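Glucanase (PDB 5GXX) probably hydrolyses internal beta-1,4-glucosidic bonds of cellulose, as a family 9 endoglucanase of the Clostridium thermocellum cellulosome. Local coordinates at residues A14-F17 with Y18-Q21; G24-P27 with E28-V32; Q84-H87 with L88-N91; Y164-Y167 with A168-F172; E308-L311 with A312-A316. The protein carries 1 engineered substitution. All coordinates share one frame; numbering follows the deposited sequence.

All five contacts are local and lie in the family 9 catalytic region. Interactions 1 and 5 are buried: both join residues along a helix and rely on rings and apolar groups. Interaction 2 lies at the surface in the loop after helix 7-20, where a turn and a proline-tryptophan CH-pi contact replace helical bonding. Interactions 3 and 4 are partly buried and carry charges on their outer sides, a salt bridge in the one and like charges sharing a water in the other. The first three touch one another: E19 of interaction 1 meets R31 of interaction 2 and N91 of interaction 3, while W29 packs on 88-91. Interactions 4 and 5 lie apart, centres about 27 Å from each other.

Interaction 1: A14-F17 with Y18-Q21; sequences AIYF and YECQ
F17 carries this contact, because its ring meets Y18 with an edge and Q21 with a face. Toward Y18 the arrangement is T-shaped: CD2 of F17 stands above the middle of the tyrosine ring, the planes are 73° apart and the centroids of the F17 and Y18 rings are 5.4 Å apart. With Q21 the geometry is nearly parallel, since the amide lies at only 12° to the phenyl plane. Q21 CG makes a CH-pi contact 4.0 Å from the centroid of the F17 ring, displaced toward its rim, and Q21 CD follows at 3.7 Å from F17 CZ. The phenyl group reaches this place because its CG is anti to the backbone N (chi1 169°). The polar ends of these neighbours are fixed by other residues: Y18 OH bonds to the carbonyl of C412, and Q21 OE1 and NE2 bond to H363 and the carbonyl of A51.

Y16 uses a different partner, with C20 SG 3.6 Å from its CE1 in an oblique sulfur-aromatic contact. The backbone bonding beneath is mixed. Y18 N donates to I15 O at 2.9 Å, whereas C20 N makes two weak bonds, to Y16 O at 3.3 Å and to F17 O at 2.9 Å. Such mixing of three- and four-residue spacing marks a helix whose bonding is weakening. The buried turn packs against helices 85-101 and 412-429, an arrangement consistent with the (alpha/alpha)6 barrel of glycoside hydrolase family 9.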
# COMPACT_ATOMS: atom_id res chain seq x y z
N ALA A 14 -18.76 39.03 17.67
CA ALA A 14 -19.87 38.19 17.22
C ALA A 14 -20.26 38.45 15.77
O ALA A 14 -20.65 37.52 15.07
CB ALA A 14 -21.07 38.28 18.18
N ILE A 15 -20.07 39.69 15.31
CA ILE A 15 -20.30 40.04 13.91
C ILE A 15 -19.18 39.55 13.00
O ILE A 15 -19.45 39.02 11.91
CB ILE A 15 -20.46 41.57 13.77
CG1 ILE A 15 -21.70 42.03 14.54
CG2 ILE A 15 -20.59 41.97 12.28
CD1 ILE A 15 -21.70 43.54 14.80
N TYR A 16 -17.95 39.75 13.47
CA TYR A 16 -16.73 39.34 12.75
C TYR A 16 -16.78 37.85 12.45
O TYR A 16 -16.28 37.42 11.41
CB TYR A 16 -15.49 39.71 13.59
CG TYR A 16 -14.16 39.20 13.08
CD1 TYR A 16 -13.66 37.95 13.48
CD2 TYR A 16 -13.38 39.97 12.22
CE1 TYR A 16 -12.42 37.50 13.06
CE2 TYR A 16 -12.11 39.54 11.81
CZ TYR A 16 -11.66 38.30 12.23
OH TYR A 16 -10.43 37.84 11.83
N PHE A 17 -17.36 37.06 13.36
CA PHE A 17 -17.58 35.64 13.06
C PHE A 17 -18.13 35.41 11.65
O PHE A 17 -17.62 34.53 10.95
CB PHE A 17 -18.47 35.00 14.14
CG PHE A 17 -18.95 33.62 13.77
CD1 PHE A 17 -18.12 32.51 13.84
CD2 PHE A 17 -20.26 33.44 13.35
CE1 PHE A 17 -18.57 31.23 13.51
CE2 PHE A 17 -20.75 32.15 13.05
CZ PHE A 17 -19.90 31.04 13.10
N TYR A 18 -19.14 36.17 11.25
CA TYR A 18 -19.73 35.94 9.92
C TYR A 18 -18.73 36.16 8.79
O TYR A 18 -18.81 35.48 7.76
CB TYR A 18 -21.00 36.77 9.73
CG TYR A 18 -22.10 36.26 10.62
CD1 TYR A 18 -22.87 35.16 10.23
CD2 TYR A 18 -22.34 36.83 11.87
CE1 TYR A 18 -23.84 34.64 11.07
CE2 TYR A 18 -23.32 36.33 12.71
CZ TYR A 18 -24.07 35.24 12.30
OH TYR A 18 -25.08 34.74 13.09
N GLU A 19 -17.75 37.05 8.96
CA GLU A 19 -16.71 37.20 7.93
C GLU A 19 -15.81 35.96 7.83
O GLU A 19 -15.27 35.64 6.76
CB GLU A 19 -15.87 38.45 8.19
CG GLU A 19 -16.71 39.69 7.94
CD GLU A 19 -16.04 41.00 8.32
OE1 GLU A 19 -14.83 41.16 8.13
OE2 GLU A 19 -16.77 41.88 8.81
N CYS A 20 -15.63 35.26 8.94
CA CYS A 20 -14.91 33.98 8.92
C CYS A 20 -15.67 32.90 8.13
O CYS A 20 -15.07 31.93 7.68
CB CYS A 20 -14.72 33.49 10.35
SG CYS A 20 -13.68 34.57 11.35
N GLN A 21 -16.98 33.09 7.97
CA GLN A 21 -17.84 32.10 7.33
C GLN A 21 -18.06 32.37 5.85
O GLN A 21 -18.75 31.59 5.18
CB GLN A 21 -19.21 32.08 8.02
CG GLN A 21 -19.18 31.72 9.50
CD GLN A 21 -18.66 30.33 9.74
OE1 GLN A 21 -17.48 30.14 10.01
NE2 GLN A 21 -19.52 29.33 9.57

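Interaction 2: G24-P27 with E28-V32; sequences GPLP and EWNRV
P27 sets its CB and CG over one face of the W29 indole, only two residues further on, so that the proline meets an aromatic ring of its own turn. P27 CG sits over the middle of the six-membered ring, 3.5 Å from the centroid of that part of W29 and 11° off the ring normal, which is good CH-pi geometry. P27 CB contributes as well, at 3.5 Å from W29 CE2, which carries the contact to the seam between the two indole rings. The indole reaches back to the proline because W29 CG sits between its backbone N and carbonyl carbon (chi1 48°), a placement that brings the end of the side chain nearer than its root.

The chain beneath makes a type I beta turn from P27 to N30. It is closed by N30 N donating to P27 O at 3.1 Å, and the bond is almost straight at the hydrogen, 170°. The donor stands well above the carbonyl plane of P27. An Asx turn follows directly, in which N30 OD1 accepts from V32 N at 3.0 Å. The asparagine side chain therefore ties the end of the first turn to the next residues. Its ND2 is used as well, donating to Q22 OE1 and to the carbonyl of E19 on helix 7-20.

L26 lies over one face of this same amide: its CD1 is 3.9 Å from N30 CG, and its CD2 is 4.1 Å from N30 ND2. Beyond the turn, the W29 indole packs on R90 and N91 of helix 85-101, while P27 touches F94 of that helix.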
# COMPACT_ATOMS: atom_id res chain seq x y z
N GLY A 24 -16.40 32.29 -1.20
CA GLY A 24 -15.92 33.13 -2.29
C GLY A 24 -16.98 33.59 -3.27
O GLY A 24 -17.97 32.89 -3.53
N PRO A 25 -16.76 34.76 -3.90
CA PRO A 25 -15.60 35.62 -3.67
C PRO A 25 -15.78 36.51 -2.44
O PRO A 25 -16.87 37.01 -2.17
CB PRO A 25 -15.53 36.44 -4.96
CG PRO A 25 -16.97 36.58 -5.36
CD PRO A 25 -17.62 35.25 -4.99
N LEU A 26 -14.70 36.69 -1.68
CA LEU A 26 -14.78 37.51 -0.47
C LEU A 26 -14.94 38.98 -0.88
O LEU A 26 -14.38 39.41 -1.89
CB LEU A 26 -13.52 37.34 0.39
CG LEU A 26 -13.22 35.96 0.97
CD1 LEU A 26 -12.05 36.00 1.93
CD2 LEU A 26 -14.40 35.31 1.67
N PRO A 27 -15.68 39.76 -0.08
CA PRO A 27 -15.78 41.19 -0.35
C PRO A 27 -14.47 41.87 0.01
O PRO A 27 -13.69 41.33 0.81
CB PRO A 27 -16.91 41.65 0.59
CG PRO A 27 -16.86 40.70 1.73
CD PRO A 27 -16.33 39.39 1.19
N GLU A 28 -14.23 43.04 -0.59
CA GLU A 28 -12.99 43.78 -0.38
C GLU A 28 -12.76 44.04 1.10
O GLU A 28 -11.62 44.12 1.55
CB GLU A 28 -12.97 45.11 -1.17
CG GLU A 28 -14.16 46.06 -0.90
CD GLU A 28 -13.99 47.06 0.26
OE1 GLU A 28 -12.88 47.21 0.84
OE2 GLU A 28 -14.99 47.71 0.64
N TRP A 29 -13.85 44.18 1.86
CA TRP A 29 -13.76 44.58 3.24
C TRP A 29 -13.62 43.43 4.24
O TRP A 29 -13.63 43.66 5.44
CB TRP A 29 -14.96 45.46 3.61
CG TRP A 29 -16.31 44.90 3.18
CD1 TRP A 29 -17.02 45.29 2.07
CD2 TRP A 29 -17.09 43.87 3.81
NE1 TRP A 29 -18.19 44.59 1.99
CE2 TRP A 29 -18.27 43.72 3.04
CE3 TRP A 29 -16.93 43.08 4.96
CZ2 TRP A 29 -19.27 42.79 3.37
CZ3 TRP A 29 -17.95 42.18 5.30
CH2 TRP A 29 -19.09 42.04 4.51
N ASN A 30 -13.52 42.19 3.76
CA ASN A 30 -13.32 41.06 4.68
C ASN A 30 -12.06 41.27 5.52
O ASN A 30 -10.98 41.54 4.96
CB ASN A 30 -13.16 39.79 3.85
CG ASN A 30 -12.99 38.55 4.71
OD1 ASN A 30 -11.89 38.24 5.13
ND2 ASN A 30 -14.08 37.83 4.95
N ARG A 31 -12.16 41.09 6.83
CA ARG A 31 -11.10 41.45 7.76
C ARG A 31 -10.31 40.25 8.25
O ARG A 31 -9.50 40.38 9.17
CB ARG A 31 -11.69 42.15 8.98
CG ARG A 31 -12.33 43.51 8.70
CD ARG A 31 -13.07 44.00 9.93
NE ARG A 31 -14.33 43.29 10.17
CZ ARG A 31 -15.08 43.44 11.26
NH1 ARG A 31 -14.68 44.24 12.25
NH2 ARG A 31 -16.21 42.76 11.35
N VAL A 32 -10.50 39.10 7.61
CA VAL A 32 -9.97 37.84 8.13
C VAL A 32 -8.74 37.41 7.33
O VAL A 32 -8.87 36.97 6.20
CB VAL A 32 -11.04 36.74 8.11
CG1 VAL A 32 -10.55 35.54 8.93
CG2 VAL A 32 -12.37 37.24 8.70

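Interaction 3: Q84-H87 with L88-N91; sequences QRLH and LERN
R85 and E89 form a salt bridge between residues four apart, one turn along helix 85-101, near its beginning. R85 NE donates to E89 OE2 at 2.9 Å. The two flat groups are not coplanar, as guanidinium and carboxylate stand 66° apart, and NE meets the oxygen from above the carboxylate plane. Both chains run extended beyond CG, which lets them span the turn. Water 1 gives the pair a second link, donating to E89 OE2 at 2.6 Å and accepting from R85 NH2 at 3.3 Å. R85 NH1 makes further salt bridges to E80 and D77, so three acids share this guanidinium.

Water also joins H87 to R90, whose side chains run alongside each other and point the same way. Water 2 lies 2.7 Å from H87 ND1 and accepts from R90 NH2 at 2.9 Å, in the plane of each group at its edge. Ring and guanidinium are themselves turned 73° apart, so this is not a stack. R90 CG lies between its backbone N and carbonyl carbon (chi1 67°), which lays it 3.4 Å from L86 O and runs the chain beside H87.

Carbon contacts are slight: L86 CD2 only borders the E89 carboxylate, while L88 turns to helices 58-75 and 412-429.

Backbone bonds from 88-91 back to 84-87 are regular, each N donating to the carbonyl four residues earlier. N91 ND2, which also donates to E19 OE2 on helix 7-20, adds a second donor to one carbonyl: H87 O is reached by N91 N at 3.1 Å and, from the opposite face of its plane, by N91 ND2 at 2.9 Å.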
# COMPACT_ATOMS: atom_id res chain seq x y z
N GLN A 84 -20.56 49.40 15.54
CA GLN A 84 -20.77 48.14 14.82
C GLN A 84 -21.88 48.12 13.78
O GLN A 84 -22.02 47.13 13.06
CB GLN A 84 -20.98 47.00 15.83
CG GLN A 84 -19.79 46.88 16.79
CD GLN A 84 -18.47 46.78 16.06
OE1 GLN A 84 -18.31 45.92 15.19
NE2 GLN A 84 -17.51 47.65 16.39
N ARG A 85 -22.69 49.18 13.69
CA ARG A 85 -23.80 49.19 12.74
C ARG A 85 -23.39 48.89 11.29
O ARG A 85 -24.02 48.04 10.65
CB ARG A 85 -24.57 50.51 12.76
CG ARG A 85 -25.83 50.39 11.92
CD ARG A 85 -26.62 51.69 11.92
NE ARG A 85 -27.90 51.51 11.24
CZ ARG A 85 -28.97 52.26 11.46
NH1 ARG A 85 -28.93 53.25 12.34
NH2 ARG A 85 -30.10 52.01 10.81
N LEU A 86 -22.36 49.56 10.78
CA LEU A 86 -21.97 49.36 9.40
C LEU A 86 -21.39 47.97 9.18
O LEU A 86 -21.63 47.36 8.13
CB LEU A 86 -21.00 50.45 8.92
CG LEU A 86 -21.61 51.85 8.75
CD1 LEU A 86 -20.54 52.95 8.78
CD2 LEU A 86 -22.47 51.96 7.48
N HIS A 87 -20.64 47.46 10.15
CA HIS A 87 -20.20 46.06 10.10
C HIS A 87 -21.35 45.08 9.98
O HIS A 87 -21.31 44.15 9.16
CB HIS A 87 -19.34 45.67 11.30
CG HIS A 87 -18.00 46.35 11.33
ND1 HIS A 87 -17.08 46.22 10.32
CD2 HIS A 87 -17.46 47.19 12.24
CE1 HIS A 87 -16.01 46.94 10.61
NE2 HIS A 87 -16.21 47.54 11.77
N LEU A 88 -22.36 45.26 10.83
CA LEU A 88 -23.53 44.39 10.82
C LEU A 88 -24.30 44.50 9.50
O LEU A 88 -24.70 43.48 8.94
CB LEU A 88 -24.40 44.68 12.04
CG LEU A 88 -25.65 43.80 12.19
CD1 LEU A 88 -25.35 42.31 12.05
CD2 LEU A 88 -26.35 44.08 13.52
N GLU A 89 -24.48 45.72 9.01
CA GLU A 89 -25.21 45.93 7.76
C GLU A 89 -24.60 45.23 6.55
O GLU A 89 -25.30 44.51 5.82
CB GLU A 89 -25.37 47.42 7.47
CG GLU A 89 -26.50 48.03 8.29
CD GLU A 89 -26.56 49.53 8.20
OE1 GLU A 89 -25.66 50.14 7.58
OE2 GLU A 89 -27.51 50.10 8.76
N ARG A 90 -23.31 45.42 6.32
CA ARG A 90 -22.66 44.83 5.15
C ARG A 90 -22.48 43.32 5.29
O ARG A 90 -22.54 42.59 4.30
CB ARG A 90 -21.36 45.54 4.78
CG ARG A 90 -20.21 45.41 5.78
CD ARG A 90 -19.14 46.43 5.41
NE ARG A 90 -17.94 46.27 6.22
CZ ARG A 90 -16.84 47.03 6.15
NH1 ARG A 90 -16.78 48.04 5.30
NH2 ARG A 90 -15.80 46.74 6.94
N ASN A 91 -22.31 42.82 6.51
CA ASN A 91 -22.32 41.38 6.69
C ASN A 91 -23.68 40.77 6.35
O ASN A 91 -23.74 39.72 5.72
CB ASN A 91 -21.88 41.00 8.11
CG ASN A 91 -20.38 40.83 8.17
OD1 ASN A 91 -19.84 39.84 7.67
ND2 ASN A 91 -19.68 41.82 8.71
O HOH W 1 -29.88 49.13 9.30
O HOH W 2 -16.97 44.46 8.26

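Interaction 4: Y164-Y167 with A168-F172; sequences YLRY and AKKYF
A168 N donates to Y164 O at 2.8 Å, the shortest of four successive i to i+4 bonds in helix 162-178. The other three follow the same pattern, ending with Y171 N on Y167 O. That last carbonyl oxygen also lies against a face of the Y171 ring, 3.3 Å from its CG. On this side of the helix the tyrosine hydroxyls are engaged away from the contact: Y171 OH bonds to the carbonyl of L99, and Y164 OH to D97 on helix 85-101.

Y167 meets both K170 and Y171. K170 CD covers one face of its ring near the rim, 4.0 Å from Y167 CD2, and the two side chains run alongside each other. Y171 approaches the same ring obliquely, its CZ 4.1 Å from Y167 CD2. The lysine bends at its end (chi4 -73°), and NZ stands over the ring but well off its face: at 5.8 Å from the Y167 centroid any cation-pi attraction is weak at most. L165 and K169 meet through carbon alone, with L165 CD1 3.9 Å from K169 CE.

R166 and K170 bring two positive groups together, R166 NH2 and K170 NZ being 3.8 Å apart. Water 3 accepts from K170 NZ at 3.0 Å and, weakly, from R166 NH2. The side-chain contacts are thus made largely by lysine carbons against L165 and Y167, while the shared water probably eases the repulsion between the two cations.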
# COMPACT_ATOMS: atom_id res chain seq x y z
N TYR A 164 -34.25 43.61 -2.54
CA TYR A 164 -34.53 42.59 -1.53
C TYR A 164 -36.03 42.39 -1.37
O TYR A 164 -36.49 41.25 -1.23
CB TYR A 164 -33.84 42.88 -0.19
CG TYR A 164 -32.32 42.88 -0.24
CD1 TYR A 164 -31.62 42.19 -1.23
CD2 TYR A 164 -31.58 43.58 0.71
CE1 TYR A 164 -30.22 42.21 -1.28
CE2 TYR A 164 -30.21 43.61 0.66
CZ TYR A 164 -29.53 42.93 -0.33
OH TYR A 164 -28.15 42.96 -0.34
N LEU A 165 -36.81 43.47 -1.41
CA LEU A 165 -38.25 43.39 -1.25
C LEU A 165 -38.91 42.68 -2.43
O LEU A 165 -39.82 41.87 -2.25
CB LEU A 165 -38.87 44.79 -1.05
CG LEU A 165 -40.40 44.80 -0.92
CD1 LEU A 165 -40.92 43.98 0.27
CD2 LEU A 165 -40.92 46.22 -0.88
N ARG A 166 -38.41 42.96 -3.63
CA ARG A 166 -38.90 42.30 -4.83
C ARG A 166 -38.74 40.77 -4.72
O ARG A 166 -39.69 40.03 -5.00
CB ARG A 166 -38.17 42.85 -6.06
CG ARG A 166 -38.54 42.15 -7.37
CD ARG A 166 -37.77 42.77 -8.55
NE ARG A 166 -37.96 42.02 -9.80
CZ ARG A 166 -39.00 42.17 -10.63
NH1 ARG A 166 -39.99 43.01 -10.34
NH2 ARG A 166 -39.06 41.44 -11.74
N TYR A 167 -37.55 40.33 -4.30
CA TYR A 167 -37.27 38.91 -4.15
C TYR A 167 -37.96 38.30 -2.94
O TYR A 167 -38.37 37.14 -2.99
CB TYR A 167 -35.76 38.64 -4.16
CG TYR A 167 -35.20 38.69 -5.56
CD1 TYR A 167 -34.94 39.92 -6.18
CD2 TYR A 167 -34.98 37.53 -6.29
CE1 TYR A 167 -34.46 39.97 -7.49
CE2 TYR A 167 -34.49 37.57 -7.60
CZ TYR A 167 -34.23 38.80 -8.19
OH TYR A 167 -33.75 38.84 -9.48
N ALA A 168 -38.10 39.07 -1.86
CA ALA A 168 -38.90 38.60 -0.73
C ALA A 168 -40.32 38.25 -1.18
O ALA A 168 -40.88 37.23 -0.77
CB ALA A 168 -38.95 39.65 0.35
N LYS A 169 -40.91 39.10 -2.02
CA LYS A 169 -42.25 38.84 -2.53
C LYS A 169 -42.27 37.67 -3.50
O LYS A 169 -43.22 36.88 -3.48
CB LYS A 169 -42.80 40.08 -3.22
CG LYS A 169 -43.08 41.25 -2.30
CD LYS A 169 -43.56 42.46 -3.08
CE LYS A 169 -43.90 43.62 -2.17
NZ LYS A 169 -44.67 44.65 -2.93
N LYS A 170 -41.23 37.56 -4.33
CA LYS A 170 -41.12 36.44 -5.27
C LYS A 170 -41.13 35.13 -4.49
O LYS A 170 -41.91 34.21 -4.77
CB LYS A 170 -39.84 36.52 -6.12
CG LYS A 170 -39.86 37.38 -7.37
CD LYS A 170 -38.54 37.18 -8.11
CE LYS A 170 -38.32 38.19 -9.23
NZ LYS A 170 -39.20 37.90 -10.39
N TYR A 171 -40.28 35.07 -3.47
CA TYR A 171 -40.11 33.85 -2.71
C TYR A 171 -41.33 33.52 -1.86
O TYR A 171 -41.75 32.36 -1.79
CB TYR A 171 -38.83 33.91 -1.87
CG TYR A 171 -37.55 33.95 -2.67
CD1 TYR A 171 -37.52 33.65 -4.05
CD2 TYR A 171 -36.34 34.28 -2.07
CE1 TYR A 171 -36.33 33.67 -4.76
CE2 TYR A 171 -35.15 34.29 -2.78
CZ TYR A 171 -35.15 34.00 -4.12
OH TYR A 171 -33.96 34.04 -4.80
N PHE A 172 -41.95 34.53 -1.27
CA PHE A 172 -43.13 34.27 -0.45
C PHE A 172 -44.26 33.73 -1.31
O PHE A 172 -44.93 32.77 -0.93
CB PHE A 172 -43.60 35.49 0.34
CG PHE A 172 -44.91 35.24 1.02
CD1 PHE A 172 -44.98 34.52 2.21
CD2 PHE A 172 -46.10 35.66 0.44
CE1 PHE A 172 -46.20 34.25 2.81
CE2 PHE A 172 -47.33 35.40 1.03
CZ PHE A 172 -47.38 34.68 2.22
O HOH W 3 -37.22 38.60 -12.54

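Interaction 5: E308-L311 with A312-A316; sequences EAFL and AFVYA
V314 CG2 rests on one face of the F310 ring, and this is the tight spot of the contact. The methyl stands 3.7 Å from F310 CE1, displaced toward the rim, and 4.0 Å from the centroid of the F310 ring, 24° off its normal, as a CH-pi contact. F310 CG is anti to its backbone N (chi1 -177°), which swings the ring to where the methyl one turn later can cover it.

F313, L311 and Y315, by contrast, meet the other segment mainly through backbone atoms. F313 CD2 lies 3.4 Å from A309 O, and L311 and Y315 are joined mainly by Y315 N bonding to L311 O at 2.9 Å. No solvent side appears, since all the residues in contact are buried, and the looser flanks are filled by other helices.

Y315 OH bonds to H266 and Q270 of helix 263-276, and E308 OE2 to the backbone N of H243. W70 of helix 58-75 meets F310 edge-to-face. Helix 301-318 is thus packed among helices 58-75, 263-276, 322-340 and 412-429, consistent with the (alpha/alpha)6 barrel of family 9.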
# COMPACT_ATOMS: atom_id res chain seq x y z
N GLU A 308 -33.59 33.13 22.77
CA GLU A 308 -34.74 33.46 23.63
C GLU A 308 -34.46 34.75 24.39
O GLU A 308 -35.40 35.52 24.62
CB GLU A 308 -35.08 32.31 24.58
CG GLU A 308 -35.66 31.12 23.82
CD GLU A 308 -37.00 31.46 23.19
OE1 GLU A 308 -37.79 32.20 23.82
OE2 GLU A 308 -37.31 31.01 22.06
N ALA A 309 -33.20 35.00 24.76
CA ALA A 309 -32.85 36.29 25.37
C ALA A 309 -33.24 37.45 24.45
O ALA A 309 -33.85 38.41 24.90
CB ALA A 309 -31.37 36.36 25.79
N PHE A 310 -32.93 37.33 23.16
CA PHE A 310 -33.34 38.37 22.21
C PHE A 310 -34.85 38.55 22.17
O PHE A 310 -35.32 39.68 22.26
CB PHE A 310 -32.77 38.08 20.83
CG PHE A 310 -33.08 39.13 19.79
CD1 PHE A 310 -32.81 40.47 20.04
CD2 PHE A 310 -33.61 38.77 18.56
CE1 PHE A 310 -33.07 41.45 19.10
CE2 PHE A 310 -33.89 39.74 17.60
CZ PHE A 310 -33.62 41.08 17.86
N LEU A 311 -35.60 37.46 22.04
CA LEU A 311 -37.06 37.58 22.02
C LEU A 311 -37.61 38.22 23.29
O LEU A 311 -38.53 39.04 23.23
CB LEU A 311 -37.70 36.21 21.86
CG LEU A 311 -38.02 35.78 20.43
CD1 LEU A 311 -36.77 35.66 19.56
CD2 LEU A 311 -38.80 34.47 20.41
N ALA A 312 -37.03 37.84 24.43
CA ALA A 312 -37.44 38.38 25.73
C ALA A 312 -37.17 39.87 25.84
O ALA A 312 -38.03 40.61 26.33
CB ALA A 312 -36.80 37.59 26.87
N PHE A 313 -36.01 40.33 25.36
CA PHE A 313 -35.71 41.76 25.35
C PHE A 313 -36.72 42.50 24.47
O PHE A 313 -37.24 43.55 24.86
CB PHE A 313 -34.30 42.05 24.82
CG PHE A 313 -33.16 41.81 25.79
CD1 PHE A 313 -33.17 42.29 27.10
CD2 PHE A 313 -32.01 41.18 25.34
CE1 PHE A 313 -32.09 42.08 27.95
CE2 PHE A 313 -30.89 41.00 26.16
CZ PHE A 313 -30.93 41.45 27.48
N VAL A 314 -36.97 41.99 23.26
CA VAL A 314 -37.87 42.66 22.33
C VAL A 314 -39.28 42.74 22.93
O VAL A 314 -39.93 43.78 22.88
CB VAL A 314 -37.88 41.98 20.94
CG1 VAL A 314 -39.00 42.57 20.06
CG2 VAL A 314 -36.55 42.13 20.22
N TYR A 315 -39.73 41.65 23.54
CA TYR A 315 -41.06 41.63 24.12
C TYR A 315 -41.14 42.57 25.33
O TYR A 315 -42.06 43.38 25.44
CB TYR A 315 -41.50 40.21 24.49
CG TYR A 315 -42.95 40.23 24.93
CD1 TYR A 315 -43.98 40.54 24.01
CD2 TYR A 315 -43.30 39.96 26.26
CE1 TYR A 315 -45.29 40.61 24.41
CE2 TYR A 315 -44.64 40.02 26.66
CZ TYR A 315 -45.62 40.33 25.73
OH TYR A 315 -46.95 40.39 26.09
N ALA A 316 -40.16 42.48 26.23
CA ALA A 316 -40.14 43.37 27.39
C ALA A 316 -40.14 44.84 26.98
O ALA A 316 -40.83 45.66 27.57
CB ALA A 316 -38.93 43.07 28.27